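Local structure of LbaCas13a H328A (C2c2) (Lachnospiraceae bacterium NK4A179, 5WLH) at residues 256-261 with 456-461; 736-741 with 855-860; 740-745 with 806-811; 1143-1148 with 1170-1175. The protein binds pre-crRNA as a CRISPR-Cas13a effector and probably cleaves RNA under the direction of that guide. All coordinates share one frame; numbering follows the deposited sequence.

How the contacts relate
The four contacts form two pairs. Contacts 2 and 3 both start from helix 736-745, which meets helix 843-861 through contact 2 and helix 805-813 through contact 3; their centres are 12 Å apart, and Lys745 of contact 3 reaches Glu856 of contact 2. Contacts 1 and 4, also with centres 12 Å apart, touch where Lys257 packs on Asn1146 and Met460 CE lies against the backbone of Leu1173 and Tyr1174. The pairs stand well apart, contact 1 being centred 41 Å from contact 3. Contact 1 closes along the chain before contacts 2 and 3 open, and contact 4 comes last yet packs on contact 1, so segments far apart in sequence meet in one place.

Contact 1. Residues 256-261 with 456-461; sequences GKFAIT and YNYAMD
The backbone N of Phe258 is hydrogen-bonded to Tyr1142 OH at the root of a side chain that crosses to Tyr458 and Ala459. Phe258 begins strand 258-260, which pairs antiparallel with strand 250-252 in a small beta hairpin, while Tyr458 ends helix 429-458 and Ala459 is the first residue to leave it. The contact therefore sets a hairpin strand against the C-terminal end of a long helix, an apolar meeting with the alpha carbons of Phe258 and Ala459 still 8.9 Å apart. The aromatic ring spans that gap. With CG beside its own backbone N (chi1 -82°), Phe258 puts its far edge, CZ and CE2, against the two partners. CZ lies 3.8 Å from Tyr458 CB, and the methyl CB of Ala459 meets CE2 at 4.2 Å; both carbons sit close to the plane of the Phe258 ring, so its rim does the touching. The two aromatic side chains run at about a right angle. Phe258 CZ also comes to the edge of the Tyr458 ring, near CD2. Tyr480 stacks on that ring; Tyr489 and Ile492 of helix 486-517 touch the same side chain. The bound RNA passes about 4 Å from the nearest atom of these segments. Over the centre of the Tyr458 ring, 3.9 Å above its plane, lies CB of the preceding residue, Asn457.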
loop_
_atom_site.group_PDB
_atom_site.type_symbol
_atom_site.label_atom_id
_atom_site.label_comp_id
_atom_site.label_asym_id
_atom_site.label_seq_id
_atom_site.Cartn_x
_atom_site.Cartn_y
_atom_site.Cartn_z
ATOM N N GLY A 256 -24.346 -4.022 24.788
ATOM C CA GLY A 256 -23.421 -2.970 24.399
ATOM C C GLY A 256 -21.970 -3.391 24.474
ATOM O O GLY A 256 -21.114 -2.581 24.855
ATOM N N LYS A 257 -21.683 -4.658 24.169
ATOM C CA LYS A 257 -20.329 -5.194 24.111
ATOM C C LYS A 257 -19.999 -5.522 22.664
ATOM O O LYS A 257 -20.832 -6.077 21.945
ATOM C CB LYS A 257 -20.188 -6.463 24.951
ATOM C CG LYS A 257 -20.537 -6.278 26.432
ATOM C CD LYS A 257 -19.755 -5.119 27.024
ATOM C CE LYS A 257 -20.206 -4.773 28.439
ATOM N NZ LYS A 257 -19.396 -3.631 28.974
ATOM N N PHE A 258 -18.789 -5.182 22.237
ATOM C CA PHE A 258 -18.358 -5.547 20.891
ATOM C C PHE A 258 -17.938 -7.014 20.879
ATOM O O PHE A 258 -17.262 -7.479 21.797
ATOM C CB PHE A 258 -17.167 -4.685 20.455
ATOM C CG PHE A 258 -17.531 -3.330 19.920
ATOM C CD1 PHE A 258 -18.454 -3.185 18.894
ATOM C CD2 PHE A 258 -16.899 -2.199 20.412
ATOM C CE1 PHE A 258 -18.743 -1.933 18.382
ATOM C CE2 PHE A 258 -17.186 -0.955 19.904
ATOM C CZ PHE A 258 -18.111 -0.822 18.886
ATOM N N ALA A 259 -18.324 -7.735 19.827
ATOM C CA ALA A 259 -17.872 -9.106 19.630
ATOM C C ALA A 259 -17.803 -9.377 18.135
ATOM O O ALA A 259 -18.392 -8.640 17.334
ATOM C CB ALA A 259 -18.800 -10.111 20.304
ATOM N N ILE A 260 -17.106 -10.462 17.763
ATOM C CA ILE A 260 -17.065 -10.823 16.347
ATOM C C ILE A 260 -18.485 -11.066 15.874
ATOM O O ILE A 260 -19.327 -11.607 16.606
ATOM C CB ILE A 260 -16.168 -12.048 16.088
ATOM C CG1 ILE A 260 -16.716 -13.286 16.829
ATOM C CG2 ILE A 260 -14.709 -11.712 16.430
ATOM C CD1 ILE A 260 -16.025 -14.599 16.470
ATOM N N THR A 261 -18.774 -10.607 14.665
ATOM C CA THR A 261 -20.125 -10.683 14.134
ATOM C C THR A 261 -20.492 -12.122 13.821
ATOM O O THR A 261 -19.686 -12.862 13.270
ATOM C CB THR A 261 -20.221 -9.856 12.866
ATOM O OG1 THR A 261 -19.681 -8.553 13.124
ATOM C CG2 THR A 261 -21.665 -9.735 12.423
ATOM N N TYR A 456 -11.057 0.497 20.169
ATOM C CA TYR A 456 -10.244 1.705 20.112
ATOM C C TYR A 456 -10.988 2.855 19.447
ATOM O O TYR A 456 -10.911 4.008 19.898
ATOM C CB TYR A 456 -8.957 1.448 19.332
ATOM C CG TYR A 456 -8.098 2.689 19.215
ATOM C CD1 TYR A 456 -7.425 3.184 20.330
ATOM C CD2 TYR A 456 -7.958 3.364 18.012
ATOM C CE1 TYR A 456 -6.630 4.308 20.238
ATOM C CE2 TYR A 456 -7.158 4.497 17.915
ATOM C CZ TYR A 456 -6.508 4.965 19.043
ATOM O OH TYR A 456 -5.710 6.079 18.984
ATOM N N ASN A 457 -11.682 2.568 18.355
ATOM C CA ASN A 457 -12.270 3.650 17.592
ATOM C C ASN A 457 -13.595 4.109 18.174
ATOM O O ASN A 457 -13.927 5.297 18.074
ATOM C CB ASN A 457 -12.432 3.218 16.140
ATOM C CG ASN A 457 -11.114 3.273 15.401
ATOM O OD1 ASN A 457 -10.661 4.351 15.033
ATOM N ND2 ASN A 457 -10.463 2.135 15.247
ATOM N N TYR A 458 -14.343 3.214 18.794
ATOM C CA TYR A 458 -15.710 3.518 19.167
ATOM C C TYR A 458 -16.042 3.355 20.644
ATOM O O TYR A 458 -17.163 3.703 21.036
ATOM C CB TYR A 458 -16.678 2.659 18.344
ATOM C CG TYR A 458 -16.484 2.813 16.855
ATOM C CD1 TYR A 458 -16.364 4.076 16.278
ATOM C CD2 TYR A 458 -16.418 1.701 16.029
ATOM C CE1 TYR A 458 -16.186 4.230 14.918
ATOM C CE2 TYR A 458 -16.241 1.845 14.655
ATOM C CZ TYR A 458 -16.114 3.104 14.119
ATOM O OH TYR A 458 -15.942 3.264 12.771
ATOM N N ALA A 459 -15.132 2.845 21.472
ATOM C CA ALA A 459 -15.457 2.639 22.881
ATOM C C ALA A 459 -14.399 3.230 23.807
ATOM O O ALA A 459 -14.251 2.777 24.947
ATOM C CB ALA A 459 -15.667 1.154 23.189
ATOM N N MET A 460 -13.672 4.259 23.353
ATOM C CA MET A 460 -12.630 4.891 24.156
ATOM C C MET A 460 -12.767 6.408 24.108
ATOM O O MET A 460 -11.775 7.124 24.149
ATOM C CB MET A 460 -11.239 4.460 23.682
ATOM C CG MET A 460 -11.012 2.951 23.753
ATOM S SD MET A 460 -10.937 2.295 25.434
ATOM C CE MET A 460 -9.374 2.962 26.020
ATOM N N ASP A 461 -14.003 6.892 23.972
ATOM C CA ASP A 461 -14.282 8.327 23.902
ATOM C C ASP A 461 -13.543 9.132 24.977
ATOM O O ASP A 461 -13.022 10.220 24.710
ATOM C CB ASP A 461 -15.794 8.518 24.056
ATOM C CG ASP A 461 -16.359 9.547 23.131
ATOM O OD1 ASP A 461 -15.842 10.686 23.116
ATOM O OD2 ASP A 461 -17.351 9.212 22.440
#

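Contact 2. Residues 736-741 with 855-860; sequences KNVRER and LEFIKE
Helix-to-helix packing joins the short helix 736-745 to helix 843-861, with Val738 against Phe857 in the buried part and Arg741 facing Glu856 where the interface is more exposed. Val738 CG2 is 3.4 Å from Phe857 CD1, a snug carbon contact, and this methyl meets the ring obliquely. The two side chains cross at about a right angle, and the CA atoms of Val738 and Phe857 are 6.8 Å apart. One turn further along, the chain of Arg741, bent at chi2 and chi3, turns its NE toward Glu856 OE2 in a salt bridge. Glu856 holds CG opposite its backbone N (chi1 172°) and stretches out fully from there to reach it. The guanidinium and carboxylate planes stand 83° apart, and the bond is weak, with an N-H...O angle of 125°; the exact place of the oxygen is uncertain, so its short length should carry little weight. Lys745 NZ is a second partner of that oxygen, and the two cations would be expected to favour a charged carboxylate. Helix 709-732 packs on the same apolar pair, Phe732 touching Val738, and Ile727 and Ala731 touching Phe857, so three helices meet here.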
loop_
_atom_site.group_PDB
_atom_site.type_symbol
_atom_site.label_atom_id
_atom_site.label_comp_id
_atom_site.label_asym_id
_atom_site.label_seq_id
_atom_site.Cartn_x
_atom_site.Cartn_y
_atom_site.Cartn_z
ATOM N N LYS A 736 -13.539 28.168 -14.300
ATOM C CA LYS A 736 -14.945 27.839 -14.522
ATOM C C LYS A 736 -15.225 27.531 -15.986
ATOM O O LYS A 736 -15.946 26.576 -16.302
ATOM C CB LYS A 736 -15.825 28.995 -14.045
ATOM C CG LYS A 736 -17.320 28.789 -14.288
ATOM C CD LYS A 736 -17.853 29.749 -15.343
ATOM C CE LYS A 736 -19.021 29.132 -16.100
ATOM N NZ LYS A 736 -19.091 29.618 -17.507
ATOM N N ASN A 737 -14.681 28.341 -16.897
ATOM C CA ASN A 737 -14.920 28.118 -18.319
ATOM C C ASN A 737 -14.303 26.807 -18.780
ATOM O O ASN A 737 -14.884 26.102 -19.612
ATOM C CB ASN A 737 -14.369 29.288 -19.131
ATOM C CG ASN A 737 -15.146 30.561 -18.903
ATOM O OD1 ASN A 737 -16.363 30.532 -18.720
ATOM N ND2 ASN A 737 -14.449 31.688 -18.898
ATOM N N VAL A 738 -13.117 26.473 -18.258
ATOM C CA VAL A 738 -12.489 25.194 -18.583
ATOM C C VAL A 738 -13.432 24.043 -18.264
ATOM O O VAL A 738 -13.586 23.107 -19.057
ATOM C CB VAL A 738 -11.151 25.053 -17.827
ATOM C CG1 VAL A 738 -10.691 23.590 -17.777
ATOM C CG2 VAL A 738 -10.094 25.901 -18.493
ATOM N N ARG A 739 -14.087 24.100 -17.106
ATOM C CA ARG A 739 -14.961 23.005 -16.697
ATOM C C ARG A 739 -16.122 22.831 -17.671
ATOM O O ARG A 739 -16.367 21.725 -18.170
ATOM C CB ARG A 739 -15.464 23.263 -15.284
ATOM C CG ARG A 739 -16.423 22.235 -14.746
ATOM C CD ARG A 739 -17.128 22.844 -13.557
ATOM N NE ARG A 739 -18.224 22.018 -13.081
ATOM C CZ ARG A 739 -19.489 22.150 -13.460
ATOM N NH1 ARG A 739 -20.405 21.339 -12.952
ATOM N NH2 ARG A 739 -19.838 23.079 -14.346
ATOM N N GLU A 740 -16.841 23.919 -17.964
ATOM C CA GLU A 740 -17.979 23.833 -18.881
ATOM C C GLU A 740 -17.562 23.322 -20.257
ATOM O O GLU A 740 -18.280 22.525 -20.875
ATOM C CB GLU A 740 -18.662 25.196 -19.001
ATOM C CG GLU A 740 -19.023 25.844 -17.664
ATOM C CD GLU A 740 -20.282 25.260 -17.027
ATOM O OE1 GLU A 740 -20.826 24.267 -17.562
ATOM O OE2 GLU A 740 -20.729 25.801 -15.988
ATOM N N ARG A 741 -16.399 23.757 -20.753
ATOM C CA ARG A 741 -15.944 23.338 -22.074
ATOM C C ARG A 741 -15.413 21.911 -22.071
ATOM O O ARG A 741 -15.541 21.197 -23.076
ATOM C CB ARG A 741 -14.863 24.288 -22.587
ATOM C CG ARG A 741 -15.385 25.622 -23.086
ATOM C CD ARG A 741 -14.828 25.937 -24.465
ATOM N NE ARG A 741 -14.691 24.735 -25.290
ATOM C CZ ARG A 741 -15.683 24.167 -25.977
ATOM N NH1 ARG A 741 -16.906 24.684 -25.956
ATOM N NH2 ARG A 741 -15.446 23.074 -26.693
ATOM N N LEU A 855 -4.938 23.327 -23.990
ATOM C CA LEU A 855 -4.466 24.091 -25.139
ATOM C C LEU A 855 -5.418 25.232 -25.457
ATOM O O LEU A 855 -4.979 26.352 -25.739
ATOM C CB LEU A 855 -4.283 23.171 -26.346
ATOM C CG LEU A 855 -3.206 22.094 -26.157
ATOM C CD1 LEU A 855 -3.282 21.025 -27.237
ATOM C CD2 LEU A 855 -1.811 22.695 -26.087
ATOM N N GLU A 856 -6.727 24.975 -25.385
ATOM C CA GLU A 856 -7.698 26.034 -25.644
ATOM C C GLU A 856 -7.648 27.105 -24.560
ATOM O O GLU A 856 -7.779 28.302 -24.855
ATOM C CB GLU A 856 -9.104 25.438 -25.769
ATOM C CG GLU A 856 -10.217 26.469 -25.838
ATOM C CD GLU A 856 -11.571 25.857 -26.148
ATOM O OE1 GLU A 856 -12.050 26.034 -27.290
ATOM O OE2 GLU A 856 -12.156 25.204 -25.254
ATOM N N PHE A 857 -7.455 26.693 -23.300
ATOM C CA PHE A 857 -7.298 27.638 -22.198
ATOM C C PHE A 857 -6.121 28.576 -22.435
ATOM O O PHE A 857 -6.207 29.783 -22.163
ATOM C CB PHE A 857 -7.103 26.855 -20.889
ATOM C CG PHE A 857 -6.874 27.717 -19.678
ATOM C CD1 PHE A 857 -7.922 28.421 -19.101
ATOM C CD2 PHE A 857 -5.621 27.793 -19.092
ATOM C CE1 PHE A 857 -7.723 29.188 -17.979
ATOM C CE2 PHE A 857 -5.416 28.568 -17.961
ATOM C CZ PHE A 857 -6.475 29.271 -17.409
ATOM N N ILE A 858 -5.000 28.027 -22.901
ATOM C CA ILE A 858 -3.822 28.839 -23.200
ATOM C C ILE A 858 -4.148 29.850 -24.299
ATOM O O ILE A 858 -3.883 31.052 -24.166
ATOM C CB ILE A 858 -2.644 27.930 -23.596
ATOM C CG1 ILE A 858 -2.203 27.078 -22.400
ATOM C CG2 ILE A 858 -1.479 28.747 -24.124
ATOM C CD1 ILE A 858 -1.549 27.869 -21.299
ATOM N N LYS A 859 -4.741 29.371 -25.395
ATOM C CA LYS A 859 -5.095 30.251 -26.507
ATOM C C LYS A 859 -6.058 31.350 -26.072
ATOM O O LYS A 859 -5.960 32.488 -26.548
ATOM C CB LYS A 859 -5.703 29.424 -27.647
ATOM C CG LYS A 859 -4.664 28.745 -28.538
ATOM C CD LYS A 859 -5.299 27.758 -29.524
ATOM C CE LYS A 859 -5.593 26.414 -28.858
ATOM N NZ LYS A 859 -5.754 25.277 -29.815
ATOM N N GLU A 860 -6.972 31.043 -25.152
ATOM C CA GLU A 860 -7.960 32.028 -24.741
ATOM C C GLU A 860 -7.390 33.034 -23.750
ATOM O O GLU A 860 -7.722 34.221 -23.814
ATOM C CB GLU A 860 -9.176 31.325 -24.138
ATOM C CG GLU A 860 -10.114 30.719 -25.168
ATOM C CD GLU A 860 -10.834 31.774 -25.986
ATOM O OE1 GLU A 860 -11.080 32.880 -25.448
ATOM O OE2 GLU A 860 -11.149 31.497 -27.165
#

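Contact 3. Residues 740-745 with 806-811; sequences ERFITK and AQICQL
Phe742 faces helix 805-813, and its CE1 comes 4.3 Å from CG2 of Ile808, a loose contact made obliquely to the ring. Leu846 and Asn849 of helix 843-861 touch the same phenyl group, and Leu846 also meets Cys809. Ile743 follows and makes the closer approach. Its CG1 stands beside the backbone N (chi1 -68°), and the chain beyond is extended, which carries CD1 across to CD1 of Ile808 at 3.8 Å. The two isoleucine side chains cross at about a right angle. Ile808 thus divides its branches, giving the CG2 methyl to Phe742 and the longer CD1 arm to Ile743. This part of the fold is all-helical: the CA atoms of Ile743 and Ile808, the closest pair of the two segments, are 9.1 Å apart, and helix 786-799 packs beside them, with Val797 touching both isoleucines and Ile793 packing on Ile808. Thr744, next in line, turns back to its own helix. Its OG1 donates to Glu740 O at 3.1 Å, while its backbone N reaches the same oxygen from the opposite face of the carbonyl plane, so two bonds grip that acceptor. Lys745 ends the helix and lays its side chain on Asn849; residues 747-784, soon afterwards, are not modelled.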
loop_
_atom_site.group_PDB
_atom_site.type_symbol
_atom_site.label_atom_id
_atom_site.label_comp_id
_atom_site.label_asym_id
_atom_site.label_seq_id
_atom_site.Cartn_x
_atom_site.Cartn_y
_atom_site.Cartn_z
ATOM N N GLU A 740 -16.841 23.919 -17.964
ATOM C CA GLU A 740 -17.979 23.833 -18.881
ATOM C C GLU A 740 -17.562 23.322 -20.257
ATOM O O GLU A 740 -18.280 22.525 -20.875
ATOM C CB GLU A 740 -18.662 25.196 -19.001
ATOM C CG GLU A 740 -19.023 25.844 -17.664
ATOM C CD GLU A 740 -20.282 25.260 -17.027
ATOM O OE1 GLU A 740 -20.826 24.267 -17.562
ATOM O OE2 GLU A 740 -20.729 25.801 -15.988
ATOM N N ARG A 741 -16.399 23.757 -20.753
ATOM C CA ARG A 741 -15.944 23.338 -22.074
ATOM C C ARG A 741 -15.413 21.911 -22.071
ATOM O O ARG A 741 -15.541 21.197 -23.076
ATOM C CB ARG A 741 -14.863 24.288 -22.587
ATOM C CG ARG A 741 -15.385 25.622 -23.086
ATOM C CD ARG A 741 -14.828 25.937 -24.465
ATOM N NE ARG A 741 -14.691 24.735 -25.290
ATOM C CZ ARG A 741 -15.683 24.167 -25.977
ATOM N NH1 ARG A 741 -16.906 24.684 -25.956
ATOM N NH2 ARG A 741 -15.446 23.074 -26.693
ATOM N N PHE A 742 -14.793 21.484 -20.968
ATOM C CA PHE A 742 -14.410 20.084 -20.846
ATOM C C PHE A 742 -15.636 19.185 -20.919
ATOM O O PHE A 742 -15.610 18.144 -21.584
ATOM C CB PHE A 742 -13.648 19.868 -19.536
ATOM C CG PHE A 742 -13.382 18.420 -19.207
ATOM C CD1 PHE A 742 -14.342 17.648 -18.556
ATOM C CD2 PHE A 742 -12.171 17.838 -19.528
ATOM C CE1 PHE A 742 -14.096 16.325 -18.246
ATOM C CE2 PHE A 742 -11.919 16.512 -19.223
ATOM C CZ PHE A 742 -12.879 15.756 -18.583
ATOM N N ILE A 743 -16.709 19.570 -20.229
ATOM C CA ILE A 743 -17.921 18.756 -20.176
ATOM C C ILE A 743 -18.560 18.673 -21.554
ATOM O O ILE A 743 -19.007 17.605 -21.992
ATOM C CB ILE A 743 -18.898 19.339 -19.138
ATOM C CG1 ILE A 743 -18.347 19.179 -17.712
ATOM C CG2 ILE A 743 -20.279 18.687 -19.251
ATOM C CD1 ILE A 743 -19.118 19.982 -16.690
ATOM N N THR A 744 -18.603 19.804 -22.260
ATOM C CA THR A 744 -19.168 19.826 -23.602
ATOM C C THR A 744 -18.345 18.971 -24.559
ATOM O O THR A 744 -18.885 18.086 -25.236
ATOM C CB THR A 744 -19.249 21.266 -24.089
ATOM O OG1 THR A 744 -20.204 21.975 -23.290
ATOM C CG2 THR A 744 -19.670 21.310 -25.559
ATOM N N LYS A 745 -17.032 19.218 -24.622
ATOM C CA LYS A 745 -16.166 18.453 -25.517
ATOM C C LYS A 745 -16.243 16.961 -25.219
ATOM O O LYS A 745 -16.250 16.135 -26.140
ATOM C CB LYS A 745 -14.720 18.944 -25.404
ATOM C CG LYS A 745 -14.282 19.894 -26.517
ATOM C CD LYS A 745 -12.780 20.207 -26.449
ATOM C CE LYS A 745 -12.458 21.259 -25.386
ATOM N NZ LYS A 745 -11.592 22.349 -25.922
ATOM N N ALA A 806 -12.123 18.703 -11.026
ATOM C CA ALA A 806 -11.402 17.691 -10.259
ATOM C C ALA A 806 -12.346 16.587 -9.809
ATOM O O ALA A 806 -12.007 15.404 -9.889
ATOM C CB ALA A 806 -10.717 18.339 -9.057
ATOM N N GLN A 807 -13.544 16.956 -9.343
ATOM C CA GLN A 807 -14.479 15.950 -8.846
ATOM C C GLN A 807 -15.037 15.096 -9.970
ATOM O O GLN A 807 -15.272 13.899 -9.774
ATOM C CB GLN A 807 -15.592 16.624 -8.045
ATOM C CG GLN A 807 -15.044 17.265 -6.770
ATOM C CD GLN A 807 -16.027 18.164 -6.050
ATOM O OE1 GLN A 807 -16.861 18.836 -6.669
ATOM N NE2 GLN A 807 -15.923 18.191 -4.733
ATOM N N ILE A 808 -15.218 15.670 -11.162
ATOM C CA ILE A 808 -15.556 14.839 -12.312
ATOM C C ILE A 808 -14.429 13.854 -12.602
ATOM O O ILE A 808 -14.671 12.661 -12.828
ATOM C CB ILE A 808 -15.882 15.717 -13.535
ATOM C CG1 ILE A 808 -17.102 16.583 -13.239
ATOM C CG2 ILE A 808 -16.123 14.840 -14.739
ATOM C CD1 ILE A 808 -17.299 17.724 -14.226
ATOM N N CYS A 809 -13.175 14.333 -12.588
ATOM C CA CYS A 809 -12.042 13.442 -12.825
ATOM C C CYS A 809 -11.999 12.319 -11.804
ATOM O O CYS A 809 -11.737 11.165 -12.153
ATOM C CB CYS A 809 -10.720 14.205 -12.768
ATOM S SG CYS A 809 -10.406 15.307 -14.157
ATOM N N GLN A 810 -12.217 12.652 -10.533
ATOM C CA GLN A 810 -12.150 11.634 -9.488
ATOM C C GLN A 810 -13.228 10.577 -9.687
ATOM O O GLN A 810 -12.964 9.376 -9.556
ATOM C CB GLN A 810 -12.289 12.291 -8.116
ATOM C CG GLN A 810 -11.170 13.250 -7.793
ATOM C CD GLN A 810 -11.540 14.219 -6.699
ATOM O OE1 GLN A 810 -12.673 14.236 -6.221
ATOM N NE2 GLN A 810 -10.575 15.012 -6.271
ATOM N N LEU A 811 -14.444 11.007 -10.019
ATOM C CA LEU A 811 -15.536 10.058 -10.195
ATOM C C LEU A 811 -15.327 9.206 -11.436
ATOM O O LEU A 811 -15.726 8.037 -11.455
ATOM C CB LEU A 811 -16.872 10.794 -10.250
ATOM C CG LEU A 811 -17.244 11.457 -8.920
ATOM C CD1 LEU A 811 -18.533 12.233 -9.049
ATOM C CD2 LEU A 811 -17.341 10.425 -7.801
#

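Contact 4. Residues 1143-1148 with 1170-1175; sequences ACLNND and GAILYQ
An apolar contact between helix ends, this one places Leu1145, in the last turn of the long helix 1106-1145, against Ile1172 and Leu1173 in the first turn of helix 1171-1180. Leu1145 CD1 does most of the touching. It lies 3.6 Å from Leu1173 CG and equally far from CD1 of that residue, the two leucines meeting tip to tip. Toward Ile1172 the approach differs: the side chains slide past each other in opposite directions, with Leu1145 CD1 3.7 Å from Ile1172 CG2. That methyl occupies the crowded position between backbone N and carbonyl carbon, while CG1 is anti to the backbone N (chi1 177°) and takes the other branch away from Leu1145. The intervening chain, with helix 1153-1156 and strands 1157-1160 and 1166-1169, brings the second helix back beside the end of the first. From that connection Tyr1155 touches both Leu1145 and Ile1172, and Val1156 adds to the cover on Leu1145. Gly1170 stands at the N-cap position of the second helix, with a positive phi of 75°, a backbone shape that suits glycine; its CA is 4.4 Å from Leu1145 CD1.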
loop_
_atom_site.group_PDB
_atom_site.type_symbol
_atom_site.label_atom_id
_atom_site.label_comp_id
_atom_site.label_asym_id
_atom_site.label_seq_id
_atom_site.Cartn_x
_atom_site.Cartn_y
_atom_site.Cartn_z
ATOM N N ALA A 1143 -11.811 -8.406 25.857
ATOM C CA ALA A 1143 -12.423 -9.709 26.072
ATOM C C ALA A 1143 -12.222 -10.170 27.505
ATOM O O ALA A 1143 -13.138 -10.732 28.117
ATOM C CB ALA A 1143 -11.847 -10.735 25.084
ATOM N N CYS A 1144 -11.030 -9.952 28.051
ATOM C CA CYS A 1144 -10.765 -10.387 29.421
ATOM C C CYS A 1144 -11.655 -9.642 30.400
ATOM O O CYS A 1144 -12.273 -10.246 31.294
ATOM C CB CYS A 1144 -9.289 -10.177 29.752
ATOM S SG CYS A 1144 -8.847 -10.789 31.408
ATOM N N LEU A 1145 -11.748 -8.320 30.234
ATOM C CA LEU A 1145 -12.607 -7.516 31.096
ATOM C C LEU A 1145 -14.033 -8.017 31.076
ATOM O O LEU A 1145 -14.745 -7.920 32.082
ATOM C CB LEU A 1145 -12.589 -6.051 30.656
ATOM C CG LEU A 1145 -11.517 -5.115 31.178
ATOM C CD1 LEU A 1145 -11.648 -3.774 30.472
ATOM C CD2 LEU A 1145 -11.641 -4.930 32.686
ATOM N N ASN A 1146 -14.470 -8.564 29.948
ATOM C CA ASN A 1146 -15.867 -8.909 29.776
ATOM C C ASN A 1146 -16.147 -10.392 29.977
ATOM O O ASN A 1146 -17.256 -10.842 29.696
ATOM C CB ASN A 1146 -16.333 -8.421 28.404
ATOM C CG ASN A 1146 -16.562 -6.927 28.402
ATOM O OD1 ASN A 1146 -17.592 -6.468 28.864
ATOM N ND2 ASN A 1146 -15.586 -6.158 27.934
ATOM N N ASN A 1147 -15.188 -11.154 30.481
ATOM C CA ASN A 1147 -15.477 -12.524 30.872
ATOM C C ASN A 1147 -15.456 -12.630 32.397
ATOM O O ASN A 1147 -15.245 -11.643 33.113
ATOM C CB ASN A 1147 -14.519 -13.519 30.193
ATOM C CG ASN A 1147 -13.073 -13.419 30.686
ATOM O OD1 ASN A 1147 -12.794 -13.076 31.832
ATOM N ND2 ASN A 1147 -12.134 -13.757 29.797
ATOM N N ASP A 1148 -15.661 -13.850 32.888
ATOM C CA ASP A 1148 -15.760 -14.093 34.322
ATOM C C ASP A 1148 -14.434 -14.475 34.963
ATOM O O ASP A 1148 -14.410 -14.744 36.166
ATOM C CB ASP A 1148 -16.814 -15.177 34.610
ATOM C CG ASP A 1148 -16.463 -16.547 34.011
ATOM O OD1 ASP A 1148 -15.289 -16.809 33.656
ATOM O OD2 ASP A 1148 -17.389 -17.382 33.897
ATOM N N GLY A 1170 -12.287 0.767 33.612
ATOM C CA GLY A 1170 -11.678 0.207 32.406
ATOM C C GLY A 1170 -10.194 0.504 32.338
ATOM O O GLY A 1170 -9.654 0.756 31.245
ATOM N N ALA A 1171 -9.522 0.465 33.491
ATOM C CA ALA A 1171 -8.156 0.960 33.615
ATOM C C ALA A 1171 -7.215 0.280 32.638
ATOM O O ALA A 1171 -6.382 0.950 32.019
ATOM C CB ALA A 1171 -7.640 0.747 35.040
ATOM N N ILE A 1172 -7.315 -1.052 32.504
ATOM C CA ILE A 1172 -6.388 -1.765 31.626
ATOM C C ILE A 1172 -6.469 -1.204 30.214
ATOM O O ILE A 1172 -5.450 -1.056 29.541
ATOM C CB ILE A 1172 -6.646 -3.282 31.642
ATOM C CG1 ILE A 1172 -5.706 -4.003 30.651
ATOM C CG2 ILE A 1172 -8.053 -3.595 31.292
ATOM C CD1 ILE A 1172 -4.277 -3.957 31.028
ATOM N N LEU A 1173 -7.672 -0.851 29.765
ATOM C CA LEU A 1173 -7.821 -0.338 28.404
ATOM C C LEU A 1173 -7.207 1.045 28.275
ATOM O O LEU A 1173 -6.512 1.334 27.297
ATOM C CB LEU A 1173 -9.298 -0.298 28.015
ATOM C CG LEU A 1173 -10.063 -1.603 28.113
ATOM C CD1 LEU A 1173 -11.533 -1.366 27.762
ATOM C CD2 LEU A 1173 -9.430 -2.669 27.217
ATOM N N TYR A 1174 -7.467 1.914 29.255
ATOM C CA TYR A 1174 -6.821 3.217 29.286
ATOM C C TYR A 1174 -5.307 3.060 29.225
ATOM O O TYR A 1174 -4.628 3.720 28.431
ATOM C CB TYR A 1174 -7.235 3.973 30.568
ATOM C CG TYR A 1174 -6.478 5.271 30.714
ATOM C CD1 TYR A 1174 -5.213 5.308 31.296
ATOM C CD2 TYR A 1174 -7.011 6.456 30.226
ATOM C CE1 TYR A 1174 -4.502 6.489 31.381
ATOM C CE2 TYR A 1174 -6.309 7.661 30.318
ATOM C CZ TYR A 1174 -5.064 7.668 30.905
ATOM O OH TYR A 1174 -4.358 8.844 30.966
ATOM N N GLN A 1175 -4.762 2.178 30.069
ATOM C CA GLN A 1175 -3.317 2.074 30.195
ATOM C C GLN A 1175 -2.692 1.491 28.939
ATOM O O GLN A 1175 -1.565 1.860 28.585
ATOM C CB GLN A 1175 -2.968 1.241 31.432
ATOM C CG GLN A 1175 -3.444 1.950 32.732
ATOM C CD GLN A 1175 -2.378 2.876 33.272
ATOM O OE1 GLN A 1175 -2.351 4.062 32.959
ATOM N NE2 GLN A 1175 -1.457 2.323 34.034
#